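Local coordinates for hypothetical protein (Vibrio cholerae, PDB 1XPJ) that is of unknown function but probably belongs to the haloacid dehalogenase-like hydrolases, with a possible role in capsular polysaccharide biosynthesis, at residues L12-T17 / L24-V29; I30-E35 / S105-M110; E42-T47 / E82-K87. One frame throughout, in Å; residues are numbered along the deposited sequence.

Contact 1: residues L12-T17 / L24-V29; sequences LTQANT and LPRLDV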
loop_
_atom_site.group_PDB
_atom_site.type_symbol
_atom_site.label_atom_id
_atom_site.label_comp_id
_atom_site.label_asym_id
_atom_site.label_seq_id
_atom_site.Cartn_x
_atom_site.Cartn_y
_atom_site.Cartn_z
ATOM N N LEU A 12 7.577 0.754 -21.631
ATOM C CA LEU A 12 6.942 1.782 -22.443
ATOM C C LEU A 12 7.954 2.845 -22.903
ATOM O O LEU A 12 7.654 3.629 -23.802
ATOM C CB LEU A 12 5.779 2.415 -21.680
ATOM C CG LEU A 12 4.377 1.818 -21.839
ATOM C CD1 LEU A 12 4.394 0.386 -22.346
ATOM C CD2 LEU A 12 3.587 1.910 -20.539
ATOM N N THR A 13 9.149 2.847 -22.295
ATOM C CA THR A 13 10.202 3.817 -22.611
ATOM C C THR A 13 11.500 3.135 -23.064
ATOM O O THR A 13 11.765 1.981 -22.703
ATOM C CB THR A 13 10.497 4.808 -21.414
ATOM O OG1 THR A 13 11.461 4.236 -20.520
ATOM C CG2 THR A 13 9.265 5.053 -20.522
ATOM N N GLN A 14 12.297 3.862 -23.847
ATOM C CA GLN A 14 13.587 3.379 -24.314
ATOM C C GLN A 14 14.680 3.617 -23.283
ATOM O O GLN A 14 15.851 3.274 -23.513
ATOM C CB GLN A 14 13.962 4.068 -25.629
ATOM C CG GLN A 14 13.036 3.725 -26.783
ATOM C CD GLN A 14 13.427 4.379 -28.090
ATOM O OE1 GLN A 14 14.577 4.763 -28.288
ATOM N NE2 GLN A 14 12.466 4.501 -28.993
ATOM N N ALA A 15 14.303 4.238 -22.165
ATOM C CA ALA A 15 15.234 4.535 -21.076
ATOM C C ALA A 15 16.536 5.190 -21.539
ATOM O O ALA A 15 17.597 4.860 -21.042
ATOM C CB ALA A 15 15.537 3.261 -20.265
ATOM N N ASN A 16 16.447 6.115 -22.484
ATOM C CA ASN A 16 17.634 6.758 -23.057
ATOM C C ASN A 16 18.152 7.937 -22.230
ATOM O O ASN A 16 19.277 8.400 -22.442
ATOM C CB ASN A 16 17.346 7.228 -24.493
ATOM C CG ASN A 16 16.133 8.151 -24.568
ATOM O OD1 ASN A 16 15.028 7.784 -24.146
ATOM N ND2 ASN A 16 16.339 9.357 -25.088
ATOM N N THR A 17 17.337 8.421 -21.296
ATOM C CA THR A 17 17.686 9.625 -20.536
ATOM C C THR A 17 17.118 9.618 -19.110
ATOM O O THR A 17 16.093 8.963 -18.843
ATOM C CB THR A 17 17.270 10.922 -21.311
ATOM O OG1 THR A 17 17.756 12.083 -20.618
ATOM C CG2 THR A 17 15.749 11.110 -21.321
ATOM N N LEU A 24 12.228 8.870 -24.643
ATOM C CA LEU A 24 11.609 8.376 -25.862
ATOM C C LEU A 24 10.746 7.117 -25.598
ATOM O O LEU A 24 11.067 6.310 -24.764
ATOM C CB LEU A 24 12.688 7.992 -26.854
ATOM C CG LEU A 24 13.522 9.158 -27.399
ATOM C CD1 LEU A 24 14.662 8.724 -28.331
ATOM C CD2 LEU A 24 12.678 10.149 -28.207
ATOM N N PRO A 25 9.612 7.227 -26.310
ATOM C CA PRO A 25 8.645 6.110 -26.382
ATOM C C PRO A 25 9.132 4.880 -27.198
ATOM O O PRO A 25 9.750 5.015 -28.239
ATOM C CB PRO A 25 7.371 6.665 -27.000
ATOM C CG PRO A 25 7.814 7.878 -27.823
ATOM C CD PRO A 25 9.118 8.332 -27.122
ATOM N N ARG A 26 8.789 3.679 -26.670
ATOM C CA ARG A 26 8.760 2.416 -27.399
ATOM C C ARG A 26 7.426 2.245 -28.087
ATOM O O ARG A 26 6.451 1.843 -27.484
ATOM C CB ARG A 26 9.006 1.244 -26.436
ATOM C CG ARG A 26 10.400 1.131 -25.933
ATOM C CD ARG A 26 10.668 -0.231 -25.285
ATOM N NE ARG A 26 10.764 -1.280 -26.305
ATOM C CZ ARG A 26 11.161 -2.499 -25.899
ATOM N NH1 ARG A 26 11.457 -2.714 -24.628
ATOM N NH2 ARG A 26 11.219 -3.500 -26.781
ATOM N N LEU A 27 7.430 2.727 -29.329
ATOM C CA LEU A 27 6.218 2.838 -30.151
ATOM C C LEU A 27 5.531 1.513 -30.498
ATOM O O LEU A 27 4.300 1.427 -30.507
ATOM C CB LEU A 27 6.499 3.628 -31.434
ATOM C CG LEU A 27 6.880 5.109 -31.319
ATOM C CD1 LEU A 27 7.473 5.600 -32.655
ATOM C CD2 LEU A 27 5.712 6.005 -30.856
ATOM N N ASP A 28 6.316 0.486 -30.803
ATOM C CA ASP A 28 5.742 -0.832 -31.078
ATOM C C ASP A 28 5.002 -1.395 -29.845
ATOM O O ASP A 28 3.904 -1.944 -29.975
ATOM C CB ASP A 28 6.808 -1.806 -31.601
ATOM C CG ASP A 28 7.999 -1.963 -30.652
ATOM O OD1 ASP A 28 8.141 -1.178 -29.691
ATOM O OD2 ASP A 28 8.859 -2.852 -30.790
ATOM N N VAL A 29 5.586 -1.224 -28.656
ATOM C CA VAL A 29 4.979 -1.729 -27.414
ATOM C C VAL A 29 3.666 -1.012 -27.115
ATOM O O VAL A 29 2.655 -1.661 -26.830
ATOM C CB VAL A 29 5.935 -1.626 -26.182
ATOM C CG1 VAL A 29 5.177 -1.884 -24.893
ATOM C CG2 VAL A 29 7.128 -2.595 -26.310
#

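Contact 2: residues I30-E35 / S105-M110; sequences IEQLRE and SEFASM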
loop_
_atom_site.group_PDB
_atom_site.type_symbol
_atom_site.label_atom_id
_atom_site.label_comp_id
_atom_site.label_asym_id
_atom_site.label_seq_id
_atom_site.Cartn_x
_atom_site.Cartn_y
_atom_site.Cartn_z
ATOM N N ILE A 30 3.688 0.321 -27.180
ATOM C CA ILE A 30 2.484 1.131 -26.973
ATOM C C ILE A 30 1.359 0.804 -27.970
ATOM O O ILE A 30 0.187 0.682 -27.583
ATOM C CB ILE A 30 2.815 2.644 -27.011
ATOM C CG1 ILE A 30 3.869 2.997 -25.949
ATOM C CG2 ILE A 30 1.552 3.472 -26.790
ATOM C CD1 ILE A 30 4.278 4.461 -25.985
ATOM N N GLU A 31 1.711 0.664 -29.244
ATOM C CA GLU A 31 0.736 0.292 -30.275
ATOM C C GLU A 31 0.073 -1.057 -29.950
ATOM O O GLU A 31 -1.141 -1.238 -30.144
ATOM C CB GLU A 31 1.394 0.274 -31.660
ATOM C CG GLU A 31 0.433 0.041 -32.832
ATOM C CD GLU A 31 -0.620 1.143 -33.004
ATOM O OE1 GLU A 31 -0.361 2.308 -32.629
ATOM O OE2 GLU A 31 -1.717 0.841 -33.525
ATOM N N GLN A 32 0.867 -1.987 -29.428
ATOM C CA GLN A 32 0.312 -3.266 -29.010
ATOM C C GLN A 32 -0.666 -3.104 -27.823
ATOM O O GLN A 32 -1.691 -3.781 -27.772
ATOM C CB GLN A 32 1.413 -4.290 -28.739
ATOM C CG GLN A 32 0.904 -5.725 -28.630
ATOM C CD GLN A 32 0.700 -6.410 -29.974
ATOM O OE1 GLN A 32 -0.045 -5.923 -30.818
ATOM N NE2 GLN A 32 1.362 -7.541 -30.173
ATOM N N LEU A 33 -0.366 -2.187 -26.902
ATOM C CA LEU A 33 -1.278 -1.858 -25.800
ATOM C C LEU A 33 -2.639 -1.401 -26.333
ATOM O O LEU A 33 -3.680 -1.761 -25.780
ATOM C CB LEU A 33 -0.678 -0.775 -24.882
ATOM C CG LEU A 33 -0.675 -0.904 -23.366
ATOM C CD1 LEU A 33 -0.309 -2.312 -22.936
ATOM C CD2 LEU A 33 0.308 0.099 -22.783
ATOM N N ARG A 34 -2.623 -0.604 -27.401
ATOM C CA ARG A 34 -3.856 -0.129 -28.053
ATOM C C ARG A 34 -4.719 -1.283 -28.609
ATOM O O ARG A 34 -5.954 -1.269 -28.491
ATOM C CB ARG A 34 -3.519 0.856 -29.181
ATOM C CG ARG A 34 -3.008 2.214 -28.721
ATOM C CD ARG A 34 -3.304 3.346 -29.695
ATOM N NE ARG A 34 -2.586 4.568 -29.342
ATOM C CZ ARG A 34 -1.426 4.945 -29.874
ATOM N NH1 ARG A 34 -0.830 4.203 -30.798
ATOM N NH2 ARG A 34 -0.854 6.071 -29.476
ATOM N N GLU A 35 -4.066 -2.271 -29.222
ATOM C CA GLU A 35 -4.765 -3.421 -29.793
ATOM C C GLU A 35 -5.408 -4.272 -28.697
ATOM O O GLU A 35 -6.531 -4.750 -28.863
ATOM C CB GLU A 35 -3.824 -4.285 -30.636
ATOM C CG GLU A 35 -3.265 -3.567 -31.850
ATOM C CD GLU A 35 -3.623 -4.246 -33.159
ATOM O OE1 GLU A 35 -2.745 -4.296 -34.052
ATOM O OE2 GLU A 35 -4.776 -4.722 -33.306
ATOM N N SER A 105 9.602 -7.169 -25.616
ATOM C CA SER A 105 9.888 -7.643 -26.978
ATOM C C SER A 105 9.025 -8.841 -27.350
ATOM O O SER A 105 8.617 -8.960 -28.492
ATOM C CB SER A 105 11.375 -7.988 -27.185
ATOM O OG SER A 105 11.751 -9.096 -26.370
ATOM N N GLU A 106 8.744 -9.722 -26.399
ATOM C CA GLU A 106 7.813 -10.821 -26.663
ATOM C C GLU A 106 6.385 -10.302 -26.889
ATOM O O GLU A 106 5.694 -10.775 -27.782
ATOM C CB GLU A 106 7.815 -11.839 -25.521
ATOM C CG GLU A 106 9.167 -12.490 -25.268
ATOM C CD GLU A 106 9.169 -13.388 -24.043
ATOM O OE1 GLU A 106 8.833 -12.895 -22.936
ATOM O OE2 GLU A 106 9.513 -14.585 -24.195
ATOM N N PHE A 107 5.960 -9.334 -26.080
ATOM C CA PHE A 107 4.621 -8.756 -26.149
ATOM C C PHE A 107 4.356 -8.065 -27.483
ATOM O O PHE A 107 3.230 -8.070 -27.985
ATOM C CB PHE A 107 4.444 -7.740 -25.006
ATOM C CG PHE A 107 3.144 -6.952 -25.055
ATOM C CD1 PHE A 107 1.913 -7.582 -24.865
ATOM C CD2 PHE A 107 3.161 -5.567 -25.259
ATOM C CE1 PHE A 107 0.701 -6.844 -24.883
ATOM C CE2 PHE A 107 1.957 -4.821 -25.271
ATOM C CZ PHE A 107 0.728 -5.462 -25.088
ATOM N N ALA A 108 5.400 -7.445 -28.022
ATOM C CA ALA A 108 5.310 -6.681 -29.260
ATOM C C ALA A 108 5.228 -7.589 -30.479
ATOM O O ALA A 108 4.612 -7.221 -31.476
ATOM C CB ALA A 108 6.507 -5.733 -29.392
ATOM N N SER A 109 5.844 -8.765 -30.395
ATOM C CA SER A 109 6.020 -9.615 -31.567
ATOM C C SER A 109 5.123 -10.860 -31.613
ATOM O O SER A 109 5.111 -11.576 -32.610
ATOM C CB SER A 109 7.486 -10.028 -31.685
ATOM O OG SER A 109 7.836 -10.865 -30.598
ATOM N N MET A 110 4.376 -11.121 -30.543
ATOM C CA MET A 110 3.504 -12.294 -30.492
ATOM C C MET A 110 2.040 -11.893 -30.375
ATOM O O MET A 110 1.735 -10.859 -29.781
ATOM C CB MET A 110 3.846 -13.197 -29.307
ATOM C CG MET A 110 5.257 -13.794 -29.300
ATOM S SD MET A 110 5.583 -14.547 -27.699
ATOM C CE MET A 110 7.362 -14.712 -27.822
#

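Contact 3: residues E42-T47 / E82-K87; sequences EIVIST and EILVGK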
loop_
_atom_site.group_PDB
_atom_site.type_symbol
_atom_site.label_atom_id
_atom_site.label_comp_id
_atom_site.label_asym_id
_atom_site.label_seq_id
_atom_site.Cartn_x
_atom_site.Cartn_y
_atom_site.Cartn_z
ATOM N N GLU A 42 -8.077 -4.177 -19.690
ATOM C CA GLU A 42 -7.784 -2.978 -18.929
ATOM C C GLU A 42 -6.272 -2.821 -18.807
ATOM O O GLU A 42 -5.563 -3.822 -18.638
ATOM C CB GLU A 42 -8.398 -3.080 -17.537
ATOM C CG GLU A 42 -9.923 -3.182 -17.517
ATOM C CD GLU A 42 -10.458 -3.621 -16.154
ATOM O OE1 GLU A 42 -9.989 -3.073 -15.127
ATOM O OE2 GLU A 42 -11.338 -4.519 -16.096
ATOM N N ILE A 43 -5.772 -1.583 -18.886
ATOM C CA ILE A 43 -4.331 -1.353 -18.847
ATOM C C ILE A 43 -3.910 -0.705 -17.516
ATOM O O ILE A 43 -4.339 0.417 -17.198
ATOM C CB ILE A 43 -3.884 -0.438 -20.027
ATOM C CG1 ILE A 43 -4.481 -0.868 -21.394
ATOM C CG2 ILE A 43 -2.354 -0.235 -20.006
ATOM C CD1 ILE A 43 -3.947 -2.130 -22.023
ATOM N N VAL A 44 -3.052 -1.388 -16.763
ATOM C CA VAL A 44 -2.572 -0.869 -15.477
ATOM C C VAL A 44 -1.067 -0.582 -15.559
ATOM O O VAL A 44 -0.260 -1.503 -15.698
ATOM C CB VAL A 44 -2.859 -1.866 -14.311
ATOM C CG1 VAL A 44 -2.272 -1.359 -12.985
ATOM C CG2 VAL A 44 -4.371 -2.153 -14.166
ATOM N N ILE A 45 -0.690 0.686 -15.480
ATOM C CA ILE A 45 0.706 1.048 -15.425
ATOM C C ILE A 45 1.146 0.904 -13.957
ATOM O O ILE A 45 0.546 1.496 -13.063
ATOM C CB ILE A 45 0.929 2.506 -15.944
ATOM C CG1 ILE A 45 0.138 2.795 -17.226
ATOM C CG2 ILE A 45 2.427 2.835 -16.077
ATOM C CD1 ILE A 45 0.530 2.008 -18.454
ATOM N N SER A 46 2.175 0.097 -13.721
ATOM C CA SER A 46 2.652 -0.215 -12.382
ATOM C C SER A 46 4.134 0.046 -12.416
ATOM O O SER A 46 4.818 -0.508 -13.264
ATOM C CB SER A 46 2.410 -1.695 -12.109
ATOM O OG SER A 46 2.289 -1.975 -10.730
ATOM N N THR A 47 4.651 0.893 -11.543
ATOM C CA THR A 47 6.051 1.298 -11.670
ATOM C C THR A 47 6.745 1.504 -10.337
ATOM O O THR A 47 6.135 1.994 -9.379
ATOM C CB THR A 47 6.174 2.583 -12.532
ATOM O OG1 THR A 47 7.523 3.087 -12.476
ATOM C CG2 THR A 47 5.335 3.719 -11.931
ATOM N N GLU A 82 -5.510 2.555 -15.069
ATOM C CA GLU A 82 -5.008 2.739 -13.704
ATOM C C GLU A 82 -3.531 3.080 -13.720
ATOM O O GLU A 82 -2.816 2.647 -14.618
ATOM C CB GLU A 82 -5.175 1.467 -12.864
ATOM C CG GLU A 82 -6.594 1.141 -12.409
ATOM C CD GLU A 82 -6.671 -0.213 -11.724
ATOM O OE1 GLU A 82 -5.660 -0.627 -11.097
ATOM O OE2 GLU A 82 -7.733 -0.864 -11.790
ATOM N N ILE A 83 -3.080 3.859 -12.738
ATOM C CA ILE A 83 -1.661 3.984 -12.455
ATOM C C ILE A 83 -1.392 3.594 -11.001
ATOM O O ILE A 83 -2.131 3.995 -10.102
ATOM C CB ILE A 83 -1.124 5.401 -12.718
ATOM C CG1 ILE A 83 -1.565 5.917 -14.086
ATOM C CG2 ILE A 83 0.390 5.397 -12.624
ATOM C CD1 ILE A 83 -1.252 7.405 -14.294
ATOM N N LEU A 84 -0.336 2.807 -10.799
ATOM C CA LEU A 84 0.030 2.281 -9.502
ATOM C C LEU A 84 1.513 2.576 -9.314
ATOM O O LEU A 84 2.326 2.179 -10.138
ATOM C CB LEU A 84 -0.216 0.764 -9.464
ATOM C CG LEU A 84 -1.653 0.181 -9.459
ATOM C CD1 LEU A 84 -1.589 -1.335 -9.311
ATOM C CD2 LEU A 84 -2.534 0.767 -8.346
ATOM N N VAL A 85 1.859 3.289 -8.247
ATOM C CA VAL A 85 3.256 3.567 -7.947
ATOM C C VAL A 85 3.611 2.730 -6.726
ATOM O O VAL A 85 2.733 2.094 -6.160
ATOM C CB VAL A 85 3.514 5.069 -7.700
ATOM C CG1 VAL A 85 3.505 5.831 -8.991
ATOM C CG2 VAL A 85 2.486 5.656 -6.708
ATOM N N GLY A 86 4.890 2.707 -6.341
ATOM C CA GLY A 86 5.299 1.991 -5.146
ATOM C C GLY A 86 5.592 0.507 -5.359
ATOM O O GLY A 86 5.668 -0.271 -4.402
ATOM N N LYS A 87 5.750 0.108 -6.614
ATOM C CA LYS A 87 6.205 -1.238 -6.961
ATOM C C LYS A 87 7.562 -1.450 -6.283
ATOM O O LYS A 87 8.385 -0.523 -6.250
ATOM C CB LYS A 87 6.381 -1.331 -8.478
ATOM C CG LYS A 87 6.435 -2.741 -9.033
ATOM C CD LYS A 87 7.139 -2.756 -10.386
ATOM C CE LYS A 87 7.105 -4.133 -11.016
ATOM N NZ LYS A 87 7.427 -4.051 -12.465
HETATM O O HOH W 1 -9.278 -0.634 -13.926
HETATM O O HOH W 2 6.791 4.275 -7.850
#

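Contact 1: residues L12-T17 / L24-V29
Leu24 lies against the polar ends of Gln14 and Asn16 and has more surface buried by this contact than any other residue. Its CG sits 3.6 Å from ND2 of Asn16, the two side chains crossing at about a right angle, while its CB faces the amide carbon of Gln14. The backbone of Leu24 is held at both its polar atoms. Its N donates to Asn16 OD1 at 3.0 Å, in the carbonyl plane and on a lone pair of the amide oxygen; CG of Asn16 stands between its own N and carbonyl carbon (chi1 56°), which turns OD1 toward Leu24. Its O accepts from Gln14 N at 2.9 Å and also lies close to CA of Thr13.

Gln14 reaches across with an extended chain. NE2 donates to Pro25 O at 2.9 Å, a bent bond (136° at the hydrogen) that approaches from above the carbonyl plane, and CG packs on CG of Arg26.

Leu12 works from the other end. Its O accepts from Arg26 N at 3.1 Å, and in the conformer modelled here its CD1 meets CG1 of Val29 at 3.5 Å. Thr13 and Pro25 thus form a single beta bridge just ahead of helix 27-38, whose N-cap position is Arg26. The Arg26 guanidinium turns back to Gly10 O, and Thr13 OG1 closes an ST turn onto Ala15 N.

The loop follows a DxDx(T/V) sequence consistent with the HAD-type motif. Its chemistry is graded, from backbone bonds beside buried Leu12 to amide side chains at the exposed end, implying that two side-chain amide bonds, NE2 to Pro25 O and OD1 from Leu24 N, supplement a short backbone bridge.

Contact 2: residues I30-E35 / S105-M110
Gln32 lies over Phe107 where two helices on one side of the Rossmann-like sheet expected of a haloacid dehalogenase-like domain pack together. Helices 30-35 and 105-109 cross at 55°, their axes 9.4 Å apart at closest approach.

The apolar part is a CH-pi contact. CG of Gln32 stands 3.7 Å from the centroid of the Phe107 ring, over one face, offset toward the rim and only 20° from the ring normal, and CB of the same residue touches CE2. From Leu33, CD1 of the conformer given comes to 4.0 Å from Phe107 CZ, the two side chains meeting at about a right angle. The ring also reaches Leu4 of strand 3-6 and Tyr36, and packs on Ile97 of the second subunit, so it joins helix, sheet and subunit interface.

The polar part is one hydrogen bond. Near the C-terminal end of its helix, Phe107 keeps a carbonyl that can take a side-chain donor, and Gln32 supplies it. The Gln32 chain leaves with CG anti to the backbone N and bends at chi2, which lays its methylene over the ring and swings the amide beyond it, standing steeply to the ring. NE2 of Gln32 meets Phe107 O at 2.9 Å, nearly straight at 164°, with the donor in the carbonyl plane and the oxygen close to the plane of the amide.

Contact 3: residues E42-T47 / E82-K87
Val44 lies alongside Glu82, its CG2 3.7 Å from OE1 of the carboxylate, and sets CG1 against CD1 of Leu84 at the same distance. The setting is a three-stranded parallel sheet, consistent with a Rossmann-like haloacid dehalogenase domain, in which strand 42-47 is central and 82-85 lies at one edge within the chain. Val44 spreads over both neighbours because CG1 is anti to its backbone N (chi1 176°) while CG2, beside that N, falls toward the Glu82 carboxylate.

The backbones pair in parallel register, Val44 with Glu82, Ile45 with Ile83 and Ser46 with Leu84. Ile45 donates its N to Glu82 O at 3.0 Å, and its O accepts from Leu84 N at 2.8 Å; Leu84 O in turn takes Thr47 N. CA-H...O contacts from Ile83 and Ser46 fill in beside these bonds.

Val44, Ser46, Glu82 and Leu84 share one face of the sheet; Ile45 and Ile83 share the other, where Ile83 meets helix 66-75. Asn62 of the third subunit bonds to Ile83 O, so the edge strand is also covered by a neighbour.

Two glutamates approach at one end, Glu42 OE1 and Glu82 OE2 being 4.6 Å apart. A water donates to both, which should ease their repulsion, and Asn57 of the third subunit also bonds to Glu82 OE2. Beyond the other end, NZ of Lys87, in the conformer given, forms a salt bridge with Asp98 of the second subunit. Between Thr47 and Gly86 a second water donates to Thr47 O at 2.8 Å and accepts from Gly86 N at 2.9 Å.

Helix 27-38 ties contacts 1 and 2 in series: their centres are 13 Å apart, and Val29 O of the first touches Phe107 CE2 of the second at 3.6 Å. Contact 3 has its centre about 17 Å from each of the others but meets both through the core, in the conformers given, Leu12 CD2 reaching Ile45 CD1 at 3.7 Å and Leu33 CG reaching Ile43 CD1 at 3.7 Å. The loop closed by contact 2 encloses contact 3. Leu12 and Lys87 both touch the residues of the putative HAD-type motif, placing contacts 1 and 3 beside the probable active site; the Lys87 side chain is about 9 Å from a bound mercury ion.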